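PDB 3LRL: alpha-galactosidase 1 from Saccharomyces cerevisiae, which hydrolyses terminal, non-reducing alpha-D-galactose residues from alpha-D-galactosides such as galactose oligosaccharides, galactomannans and galactolipids, and works as a homotetramer. Local coordinates for residues A[218-223]-A[233-238]; A[204-209]-A[244-249]; A[71-76]-A[111-116]. The protein carries 1 engineered substitution. One frame throughout, in Å; residues are numbered along the deposited sequence.

Contact 1. Residues A[218-223]-A[233-238]; sequences DSRCPC and AGFHCS. With GLC (alpha-D-glucopyranose), chain D.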
loop_
_atom_site.group_PDB
_atom_site.type_symbol
_atom_site.label_atom_id
_atom_site.label_comp_id
_atom_site.label_asym_id
_atom_site.label_seq_id
_atom_site.Cartn_x
_atom_site.Cartn_y
_atom_site.Cartn_z
ATOM N N ASP A 218 0.633 0.075 -21.266
ATOM C CA ASP A 218 -0.763 0.108 -21.649
ATOM C C ASP A 218 -1.574 0.550 -20.445
ATOM O O ASP A 218 -1.261 0.183 -19.307
ATOM C CB ASP A 218 -1.209 -1.273 -22.151
ATOM C CG ASP A 218 -2.518 -1.226 -22.915
ATOM O OD1 ASP A 218 -3.567 -0.906 -22.333
ATOM O OD2 ASP A 218 -2.518 -1.560 -24.106
ATOM N N SER A 219 -2.593 1.371 -20.697
ATOM C CA SER A 219 -3.383 1.977 -19.610
ATOM C C SER A 219 -4.346 0.959 -18.993
ATOM O O SER A 219 -4.913 1.187 -17.906
ATOM C CB SER A 219 -4.147 3.188 -20.118
ATOM O OG SER A 219 -5.066 2.819 -21.127
ATOM N N ARG A 220 -4.528 -0.154 -19.699
ATOM C CA ARG A 220 -5.342 -1.284 -19.219
ATOM C C ARG A 220 -4.517 -2.240 -18.320
ATOM O O ARG A 220 -5.043 -3.189 -17.740
ATOM C CB ARG A 220 -5.963 -2.032 -20.409
ATOM C CG ARG A 220 -6.866 -1.146 -21.274
ATOM C CD ARG A 220 -7.189 -1.776 -22.614
ATOM N NE ARG A 220 -6.041 -1.795 -23.519
ATOM C CZ ARG A 220 -6.059 -2.332 -24.740
ATOM N NH1 ARG A 220 -7.171 -2.902 -25.203
ATOM N NH2 ARG A 220 -4.972 -2.295 -25.508
ATOM N N CYS A 221 -3.226 -1.959 -18.224
ATOM C CA CYS A 221 -2.294 -2.652 -17.346
ATOM C C CYS A 221 -1.577 -1.580 -16.507
ATOM O O CYS A 221 -0.436 -1.262 -16.774
ATOM C CB CYS A 221 -1.315 -3.467 -18.206
ATOM S SG CYS A 221 -0.144 -4.485 -17.323
ATOM N N PRO A 222 -2.265 -1.008 -15.497
ATOM C CA PRO A 222 -1.717 0.138 -14.744
ATOM C C PRO A 222 -0.460 -0.155 -13.922
ATOM O O PRO A 222 0.267 0.783 -13.577
ATOM C CB PRO A 222 -2.857 0.522 -13.791
ATOM C CG PRO A 222 -3.693 -0.742 -13.658
ATOM C CD PRO A 222 -3.598 -1.419 -14.989
ATOM N N CYS A 223 -0.206 -1.416 -13.577
ATOM C CA CYS A 223 0.969 -1.721 -12.787
ATOM C C CYS A 223 2.161 -1.878 -13.679
ATOM O O CYS A 223 2.100 -2.632 -14.651
ATOM C CB CYS A 223 0.760 -2.982 -11.968
ATOM S SG CYS A 223 -0.500 -2.781 -10.705
ATOM N N ALA A 233 -4.487 -5.907 -11.716
ATOM C CA ALA A 233 -3.688 -6.692 -12.671
ATOM C C ALA A 233 -3.926 -6.277 -14.129
ATOM O O ALA A 233 -2.977 -6.157 -14.913
ATOM C CB ALA A 233 -3.957 -8.193 -12.504
ATOM N N GLY A 234 -5.199 -6.089 -14.471
ATOM C CA GLY A 234 -5.600 -5.664 -15.811
ATOM C C GLY A 234 -5.237 -6.643 -16.894
ATOM O O GLY A 234 -5.214 -7.863 -16.674
ATOM N N PHE A 235 -4.966 -6.109 -18.079
ATOM C CA PHE A 235 -4.513 -6.929 -19.217
ATOM C C PHE A 235 -3.852 -6.053 -20.280
ATOM O O PHE A 235 -3.632 -4.869 -20.047
ATOM C CB PHE A 235 -5.626 -7.849 -19.786
ATOM C CG PHE A 235 -6.793 -7.130 -20.467
ATOM C CD1 PHE A 235 -7.545 -7.806 -21.442
ATOM C CD2 PHE A 235 -7.174 -5.835 -20.119
ATOM C CE1 PHE A 235 -8.639 -7.202 -22.065
ATOM C CE2 PHE A 235 -8.269 -5.198 -20.745
ATOM C CZ PHE A 235 -9.007 -5.870 -21.710
ATOM N N HIS A 236 -3.519 -6.643 -21.422
ATOM C CA HIS A 236 -2.694 -5.974 -22.432
ATOM C C HIS A 236 -1.358 -5.520 -21.855
ATOM O O HIS A 236 -0.877 -4.446 -22.179
ATOM C CB HIS A 236 -3.459 -4.826 -23.109
ATOM C CG HIS A 236 -4.656 -5.289 -23.887
ATOM N ND1 HIS A 236 -4.571 -5.757 -25.183
ATOM C CD2 HIS A 236 -5.962 -5.388 -23.541
ATOM C CE1 HIS A 236 -5.771 -6.115 -25.603
ATOM N NE2 HIS A 236 -6.633 -5.899 -24.627
ATOM N N CYS A 237 -0.768 -6.352 -21.002
ATOM C CA CYS A 237 0.524 -6.070 -20.381
ATOM C C CYS A 237 1.565 -6.547 -21.348
ATOM O O CYS A 237 1.359 -7.558 -22.003
ATOM C CB CYS A 237 0.687 -6.839 -19.061
ATOM S SG CYS A 237 -0.538 -6.441 -17.788
ATOM N N SER A 238 2.690 -5.850 -21.434
ATOM C CA SER A 238 3.732 -6.266 -22.341
ATOM C C SER A 238 4.471 -7.494 -21.835
ATOM O O SER A 238 4.418 -7.845 -20.649
ATOM C CB SER A 238 4.709 -5.120 -22.627
ATOM O OG SER A 238 5.446 -4.710 -21.486
HETATM C C1 GLC D . -11.857 -9.387 -19.256
HETATM C C2 GLC D . -11.525 -8.054 -18.548
HETATM C C3 GLC D . -10.048 -7.868 -18.180
HETATM C C4 GLC D . -9.491 -9.171 -17.604
HETATM C C5 GLC D . -9.629 -10.281 -18.637
HETATM C C6 GLC D . -9.117 -11.553 -17.988
HETATM O O1 GLC D . -13.098 -9.839 -18.761
HETATM O O2 GLC D . -11.969 -6.964 -19.344
HETATM O O3 GLC D . -9.961 -6.853 -17.217
HETATM O O4 GLC D . -8.129 -9.094 -17.229
HETATM O O5 GLC D . -10.970 -10.486 -19.071
HETATM O O6 GLC D . -8.485 -12.340 -18.963
HETATM O O HOH W 1 -1.415 -3.815 -13.957
#
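Arg220 lies across Phe235 and His236, and each part of its side chain meets something different. CB rests 3.9 Å from Phe235 CE2, approaching that ring obliquely. CD is near His236 CD2 and, again, Phe235 CE2. The chain then bends at chi3 (-72°), which swings the guanidinium over the imidazole. NE turns to Asp218 and bonds OD1 at 2.9 Å. CZ sits over the His236 ring; the two planes are 9° apart and their centres 3.4 Å apart, a flat stack. NH2 takes the syn lone pair of Asp218 OD2, which completes a two-nitrogen, side-on grip. NH1 lies over the imidazole face near NE2, too poorly angled for a hydrogen bond, and makes a salt bridge to Asp379 of the second subunit.

Both segments belong to the long loop that follows strand 203-205 of the (beta/alpha)8 barrel. Asp218 OD1 also accepts the backbone N of Arg220 through its anti lone pair, forming an Asx turn within a type I beta turn. Cutting Arg220 back to an alanine would probably leave the Asp218 carboxylate and Asp379 of the second subunit without their mate and one face of His236 without its stacking partner. The backbones are joined by Phe235 N to Arg220 O, 2.9 Å. Gly234 CA, at positive phi, makes a CA-H...O contact with the same oxygen. A disulfide between Cys221 SG and Cys237 SG (2.0 Å) fixes the crossing covalently.

Phe235 is sandwiched. His236 CD2 stands 3.3 Å above the middle of one face, and C3 of the bound glucose lies 3.9 Å above the middle of the other, so the ring forms a platform under the sugar. Gln251 of the second subunit packs on Phe235 and hydrogen-bonds the same glucose.

Contact 2. Residues A[204-209]-A[244-249]; sequences WRMSGD and NKAAPM. With GLA (alpha-D-galactopyranose), chain B; GLC (alpha-D-glucopyranose), chain D.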
loop_
_atom_site.group_PDB
_atom_site.type_symbol
_atom_site.label_atom_id
_atom_site.label_comp_id
_atom_site.label_asym_id
_atom_site.label_seq_id
_atom_site.Cartn_x
_atom_site.Cartn_y
_atom_site.Cartn_z
ATOM N N TRP A 204 0.313 -20.921 -11.155
ATOM C CA TRP A 204 -0.500 -19.724 -10.911
ATOM C C TRP A 204 -0.077 -18.563 -11.811
ATOM O O TRP A 204 1.088 -18.168 -11.842
ATOM C CB TRP A 204 -0.451 -19.286 -9.428
ATOM C CG TRP A 204 0.924 -19.309 -8.859
ATOM C CD1 TRP A 204 1.825 -18.277 -8.836
ATOM C CD2 TRP A 204 1.580 -20.427 -8.245
ATOM N NE1 TRP A 204 2.991 -18.683 -8.244
ATOM C CE2 TRP A 204 2.873 -20.004 -7.885
ATOM C CE3 TRP A 204 1.197 -21.751 -7.973
ATOM C CZ2 TRP A 204 3.793 -20.857 -7.256
ATOM C CZ3 TRP A 204 2.100 -22.595 -7.341
ATOM C CH2 TRP A 204 3.382 -22.137 -6.978
ATOM N N ARG A 205 -1.040 -18.018 -12.541
ATOM C CA ARG A 205 -0.824 -16.755 -13.250
ATOM C C ARG A 205 -0.408 -15.735 -12.207
ATOM O O ARG A 205 -1.073 -15.584 -11.162
ATOM C CB ARG A 205 -2.088 -16.330 -13.995
ATOM C CG ARG A 205 -2.345 -17.144 -15.269
ATOM C CD ARG A 205 -1.562 -16.581 -16.474
ATOM N NE ARG A 205 -1.900 -15.170 -16.680
ATOM C CZ ARG A 205 -3.000 -14.741 -17.294
ATOM N NH1 ARG A 205 -3.848 -15.600 -17.819
ATOM N NH2 ARG A 205 -3.236 -13.448 -17.405
ATOM N N MET A 206 0.722 -15.082 -12.469
ATOM C CA MET A 206 1.266 -14.054 -11.576
ATOM C C MET A 206 1.067 -12.617 -12.078
ATOM O O MET A 206 1.666 -11.675 -11.537
ATOM C CB MET A 206 2.743 -14.345 -11.222
ATOM C CG MET A 206 3.692 -14.736 -12.384
ATOM S SD MET A 206 3.687 -13.593 -13.794
ATOM C CE MET A 206 4.477 -12.143 -13.184
ATOM N N SER A 207 0.207 -12.438 -13.087
ATOM C CA SER A 207 -0.055 -11.103 -13.681
ATOM C C SER A 207 -1.335 -11.015 -14.541
ATOM O O SER A 207 -1.958 -12.037 -14.863
ATOM C CB SER A 207 1.156 -10.643 -14.523
ATOM O OG SER A 207 1.109 -11.236 -15.801
ATOM N N GLY A 208 -1.692 -9.799 -14.948
ATOM C CA GLY A 208 -2.727 -9.613 -15.971
ATOM C C GLY A 208 -2.326 -10.234 -17.308
ATOM O O GLY A 208 -1.165 -10.630 -17.504
ATOM N N ASP A 209 -3.274 -10.341 -18.230
ATOM C CA ASP A 209 -3.002 -10.993 -19.524
ATOM C C ASP A 209 -1.831 -10.395 -20.317
ATOM O O ASP A 209 -1.649 -9.169 -20.350
ATOM C CB ASP A 209 -4.240 -10.987 -20.414
ATOM C CG ASP A 209 -5.409 -11.752 -19.825
ATOM O OD1 ASP A 209 -5.259 -12.542 -18.835
ATOM O OD2 ASP A 209 -6.500 -11.581 -20.409
ATOM N N ASN A 244 9.214 -8.588 -15.903
ATOM C CA ASN A 244 9.730 -7.747 -14.838
ATOM C C ASN A 244 9.037 -8.027 -13.495
ATOM O O ASN A 244 9.698 -8.069 -12.453
ATOM C CB ASN A 244 9.627 -6.283 -15.253
ATOM C CG ASN A 244 10.733 -5.869 -16.209
ATOM O OD1 ASN A 244 11.775 -6.498 -16.271
ATOM N ND2 ASN A 244 10.502 -4.806 -16.961
ATOM N N LYS A 245 7.712 -8.234 -13.543
ATOM C CA LYS A 245 6.905 -8.562 -12.359
ATOM C C LYS A 245 7.270 -9.930 -11.784
ATOM O O LYS A 245 7.262 -10.131 -10.551
ATOM C CB LYS A 245 5.406 -8.523 -12.694
ATOM C CG LYS A 245 4.802 -7.133 -12.833
ATOM C CD LYS A 245 3.390 -7.191 -13.377
ATOM C CE LYS A 245 2.833 -5.771 -13.626
ATOM N NZ LYS A 245 1.553 -5.740 -14.426
ATOM N N ALA A 246 7.608 -10.852 -12.682
ATOM C CA ALA A 246 7.944 -12.238 -12.336
ATOM C C ALA A 246 9.315 -12.402 -11.693
ATOM O O ALA A 246 9.571 -13.415 -11.012
ATOM C CB ALA A 246 7.849 -13.120 -13.568
ATOM N N ALA A 247 10.189 -11.418 -11.918
ATOM C CA ALA A 247 11.602 -11.499 -11.519
ATOM C C ALA A 247 11.877 -11.818 -10.043
ATOM O O ALA A 247 12.758 -12.616 -9.771
ATOM C CB ALA A 247 12.402 -10.240 -11.980
ATOM N N PRO A 248 11.178 -11.154 -9.086
ATOM C CA PRO A 248 11.440 -11.535 -7.670
ATOM C C PRO A 248 10.834 -12.867 -7.275
ATOM O O PRO A 248 11.249 -13.449 -6.257
ATOM C CB PRO A 248 10.790 -10.400 -6.865
ATOM C CG PRO A 248 9.700 -9.873 -7.757
ATOM C CD PRO A 248 10.219 -10.022 -9.179
ATOM N N MET A 249 9.903 -13.363 -8.097
ATOM C CA MET A 249 9.036 -14.488 -7.722
ATOM C C MET A 249 9.638 -15.872 -7.906
ATOM O O MET A 249 9.027 -16.863 -7.503
ATOM C CB MET A 249 7.715 -14.452 -8.500
ATOM C CG MET A 249 6.877 -13.230 -8.305
ATOM S SD MET A 249 5.308 -13.336 -9.161
ATOM C CE MET A 249 4.622 -11.741 -8.699
HETATM C C1 GLA B . -8.522 -13.646 -18.394
HETATM C C2 GLA B . -7.316 -14.618 -18.212
HETATM C C3 GLA B . -7.390 -15.716 -19.298
HETATM C C4 GLA B . -8.825 -16.238 -19.645
HETATM C C5 GLA B . -9.873 -15.127 -19.778
HETATM C C6 GLA B . -11.283 -15.706 -19.933
HETATM O O2 GLA B . -6.030 -13.917 -18.172
HETATM O O3 GLA B . -6.516 -16.769 -18.961
HETATM O O4 GLA B . -9.325 -17.170 -18.711
HETATM O O5 GLA B . -9.787 -14.296 -18.618
HETATM O O6 GLA B . -11.803 -15.598 -21.250
HETATM C C1 GLC D . -11.857 -9.387 -19.256
HETATM C C2 GLC D . -11.525 -8.054 -18.548
HETATM C C3 GLC D . -10.048 -7.868 -18.180
HETATM C C4 GLC D . -9.491 -9.171 -17.604
HETATM C C5 GLC D . -9.629 -10.281 -18.637
HETATM C C6 GLC D . -9.117 -11.553 -17.988
HETATM O O1 GLC D . -13.098 -9.839 -18.761
HETATM O O2 GLC D . -11.969 -6.964 -19.344
HETATM O O3 GLC D . -9.961 -6.853 -17.217
HETATM O O4 GLC D . -8.129 -9.094 -17.229
HETATM O O5 GLC D . -10.970 -10.486 -19.071
HETATM O O6 GLC D . -8.485 -12.340 -18.963
HETATM O O HOH W 2 -0.534 -7.277 -13.872
#
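Met206 presses its methyl end against helix 239-246. Its CE is 3.4 Å from Ala246 N and 3.5 Å from Ala246 CB, and it also touches Lys245 CB. CG stands between the backbone N and the carbonyl carbon (chi1 46°), and further bends at chi2 and chi3 curl the chain back on itself. Its CB is left to meet Met249 SD, 3.4 Å away. Met249 reaches in with a chain extended beyond CG. This half is close-fitting and apolar.

The other half is looser. Ser207 CB comes only to 4.3 Å from Lys245 CD, and a water does the joining: it accepts from Gly208 N and from Lys245 NZ (2.7 Å). The lysine nitrogen also hydrogen-bonds Asn241 OD1 and Cys223 O, so this buried amine has several polar partners.

Beyond the packed methionine, strand 203-205 runs into the catalytic site. The edge of the Arg205 guanidinium faces the galactose, with NH1 bonding its O2 at 2.8 Å. NH2 bonds OD1 of Asp209, the proton donor, on its anti lone pair and in the guanidinium plane. The modelled separation of Asp209 OD1 from galactose O2 is too short to trust. The chemistry is thus divided: apolar contact joins the residue just past strand 203-205 to the helix side, while Arg205, bonded to both, probably helps hold the sugar and the acid in place.

Contact 3. Residues A[71-76]-A[111-116]; sequences LDDCWS and GMYSSA. With GLA (alpha-D-galactopyranose), chain B.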
loop_
_atom_site.group_PDB
_atom_site.type_symbol
_atom_site.label_atom_id
_atom_site.label_comp_id
_atom_site.label_asym_id
_atom_site.label_seq_id
_atom_site.Cartn_x
_atom_site.Cartn_y
_atom_site.Cartn_z
ATOM N N LEU A 71 -9.080 -26.250 -23.734
ATOM C CA LEU A 71 -10.284 -25.539 -24.134
ATOM C C LEU A 71 -10.544 -24.425 -23.128
ATOM O O LEU A 71 -10.482 -24.644 -21.910
ATOM C CB LEU A 71 -11.489 -26.490 -24.241
ATOM C CG LEU A 71 -12.844 -25.881 -24.641
ATOM C CD1 LEU A 71 -12.831 -25.139 -26.004
ATOM C CD2 LEU A 71 -13.944 -26.927 -24.620
ATOM N N ASP A 72 -10.823 -23.231 -23.643
ATOM C CA ASP A 72 -10.881 -22.026 -22.825
ATOM C C ASP A 72 -12.343 -21.591 -22.673
ATOM O O ASP A 72 -13.242 -22.425 -22.755
ATOM C CB ASP A 72 -9.976 -20.934 -23.423
ATOM C CG ASP A 72 -9.521 -19.917 -22.391
ATOM O OD1 ASP A 72 -8.415 -20.087 -21.817
ATOM O OD2 ASP A 72 -10.284 -18.954 -22.142
ATOM N N ASP A 73 -12.588 -20.305 -22.460
ATOM C CA ASP A 73 -13.937 -19.796 -22.194
ATOM C C ASP A 73 -14.954 -20.139 -23.290
ATOM O O ASP A 73 -14.592 -20.647 -24.359
ATOM C CB ASP A 73 -13.868 -18.277 -22.024
ATOM C CG ASP A 73 -14.858 -17.743 -21.017
ATOM O OD1 ASP A 73 -15.912 -18.354 -20.762
ATOM O OD2 ASP A 73 -14.567 -16.667 -20.483
ATOM N N CYS A 74 -16.225 -19.858 -22.999
ATOM C CA CYS A 74 -17.347 -19.893 -23.974
ATOM C C CYS A 74 -17.762 -21.257 -24.477
ATOM O O CYS A 74 -18.275 -21.358 -25.582
ATOM C CB CYS A 74 -17.051 -19.023 -25.205
ATOM S SG CYS A 74 -16.061 -17.559 -24.895
ATOM N N TRP A 75 -17.540 -22.301 -23.694
ATOM C CA TRP A 75 -17.861 -23.649 -24.140
ATOM C C TRP A 75 -19.238 -24.149 -23.690
ATOM O O TRP A 75 -19.747 -25.133 -24.215
ATOM C CB TRP A 75 -16.787 -24.601 -23.650
ATOM C CG TRP A 75 -16.704 -24.689 -22.168
ATOM C CD1 TRP A 75 -15.909 -23.945 -21.353
ATOM C CD2 TRP A 75 -17.452 -25.576 -21.304
ATOM N NE1 TRP A 75 -16.102 -24.309 -20.040
ATOM C CE2 TRP A 75 -17.034 -25.311 -19.978
ATOM C CE3 TRP A 75 -18.414 -26.579 -21.526
ATOM C CZ2 TRP A 75 -17.548 -26.002 -18.875
ATOM C CZ3 TRP A 75 -18.925 -27.264 -20.435
ATOM C CH2 TRP A 75 -18.488 -26.969 -19.117
ATOM N N SER A 76 -19.820 -23.496 -22.692
ATOM C CA SER A 76 -21.042 -23.982 -22.066
ATOM C C SER A 76 -22.268 -23.191 -22.513
ATOM O O SER A 76 -22.152 -22.127 -23.143
ATOM C CB SER A 76 -20.909 -23.979 -20.536
ATOM O OG SER A 76 -20.605 -22.689 -20.044
ATOM N N GLY A 111 -7.523 -30.134 -21.360
ATOM C CA GLY A 111 -7.803 -29.050 -20.417
ATOM C C GLY A 111 -9.141 -28.376 -20.638
ATOM O O GLY A 111 -9.620 -28.231 -21.786
ATOM N N MET A 112 -9.782 -27.996 -19.536
ATOM C CA MET A 112 -10.981 -27.152 -19.616
ATOM C C MET A 112 -10.822 -25.932 -18.737
ATOM O O MET A 112 -9.789 -25.735 -18.107
ATOM C CB MET A 112 -12.263 -27.916 -19.303
ATOM C CG MET A 112 -12.651 -28.953 -20.359
ATOM S SD MET A 112 -14.329 -29.635 -20.203
ATOM C CE MET A 112 -15.367 -28.294 -20.724
ATOM N N TYR A 113 -11.853 -25.099 -18.729
ATOM C CA TYR A 113 -11.792 -23.793 -18.118
ATOM C C TYR A 113 -13.088 -23.490 -17.342
ATOM O O TYR A 113 -14.214 -23.857 -17.761
ATOM C CB TYR A 113 -11.529 -22.741 -19.216
ATOM C CG TYR A 113 -11.839 -21.328 -18.824
ATOM C CD1 TYR A 113 -13.159 -20.850 -18.836
ATOM C CD2 TYR A 113 -10.827 -20.464 -18.427
ATOM C CE1 TYR A 113 -13.458 -19.561 -18.454
ATOM C CE2 TYR A 113 -11.114 -19.168 -18.049
ATOM C CZ TYR A 113 -12.426 -18.725 -18.068
ATOM O OH TYR A 113 -12.701 -17.443 -17.676
ATOM N N SER A 114 -12.910 -22.808 -16.208
ATOM C CA SER A 114 -14.007 -22.112 -15.510
ATOM C C SER A 114 -13.437 -20.868 -14.801
ATOM O O SER A 114 -12.263 -20.530 -14.976
ATOM C CB SER A 114 -14.695 -23.031 -14.501
ATOM O OG SER A 114 -15.978 -22.510 -14.172
ATOM N N SER A 115 -14.267 -20.211 -13.993
ATOM C CA SER A 115 -13.838 -19.071 -13.199
ATOM C C SER A 115 -14.315 -19.207 -11.749
ATOM O O SER A 115 -15.468 -19.608 -11.496
ATOM C CB SER A 115 -14.359 -17.768 -13.845
ATOM O OG SER A 115 -13.986 -16.616 -13.115
ATOM N N ALA A 116 -13.423 -18.891 -10.805
ATOM C CA ALA A 116 -13.779 -18.746 -9.381
ATOM C C ALA A 116 -14.606 -17.475 -9.175
ATOM O O ALA A 116 -14.197 -16.525 -8.505
ATOM C CB ALA A 116 -12.553 -18.717 -8.523
HETATM C C1 GLA B . -8.522 -13.646 -18.394
HETATM C C2 GLA B . -7.316 -14.618 -18.212
HETATM C C3 GLA B . -7.390 -15.716 -19.298
HETATM C C4 GLA B . -8.825 -16.238 -19.645
HETATM C C5 GLA B . -9.873 -15.127 -19.778
HETATM C C6 GLA B . -11.283 -15.706 -19.933
HETATM O O2 GLA B . -6.030 -13.917 -18.172
HETATM O O3 GLA B . -6.516 -16.769 -18.961
HETATM O O4 GLA B . -9.325 -17.170 -18.711
HETATM O O5 GLA B . -9.787 -14.296 -18.618
HETATM O O6 GLA B . -11.803 -15.598 -21.250
HETATM O O HOH W 3 -13.179 -25.406 -21.244
#
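At the C-terminal ends of two adjacent parallel strands of the (beta/alpha)8 barrel, where this fold places its active site, Asp72 and Asp73 meet Tyr113. The ring of Tyr113 carries Asp72 OD2 and Asp73 N over one face, both offset toward its rim. Asp73 CG is 3.4 Å from Tyr113 CE1, with carboxylate and ring planes 38° apart. The ring reaches these residues because Tyr113 CG stands anti to the backbone N (chi1 163°). Asp73 N bonds Asp72 OD2 at 2.7 Å, from above the carboxylate plane, and so helps fix how that acid is turned. Both aspartates are substrate-binding residues. Asp73 OD2 accepts a hydrogen bond from galactose O6, 3.1 Å away. Asp72 OD1 forms a salt bridge with Lys147, and Tyr113 OH bonds the nucleophile Asp149, which places the sugar-binding aspartates beside the nucleophile.

Away from the sugar, Trp75 is held at an edge and over a face. Its NE1 bonds Tyr113 O at 3.0 Å, the oxygen lying 17° out of the ring plane. Met112 CE sits almost straight above the six-membered ring, 3.3 Å from its centroid, in a CH-pi contact. The sulfur is farther up on the same line, a more distant Met-aromatic contact.

The backbones start as sheet neighbours, with Leu71 N bonded to Gly111 O at 2.8 Å. They then separate slightly, and a water bridges Leu71 O and Tyr113 N through weak bonds. Strand 145-149 hydrogen-bonds Met112 and Ser114. Met96 of helix 96-105 packs on Leu71 and Met112, and Trp37 of helix 37-40 covers Asp72, Asp73 and Cys74.

How the contacts relate
All three contacts belong to the barrel domain. Contact 3 comes first along the chain. Contact 1 is nested inside the loop closed by contact 2. These two lie 12 Å apart between centres and touch: Cys237 N is 3.0 Å from Asp209 O, a probable hydrogen bond, and Phe235 packs on Asp209. Contact 3 is 22 to 23 Å from both, centre to centre. It shares the eight-stranded parallel sheet with contact 2, where strands 145-149 and 182-185 stand between strands 109-115 and 203-205. Contacts 2 and 3 grip galactose from different strand ends, while contacts 1 and 2 reach glucose. Together they line one sugar-binding pocket.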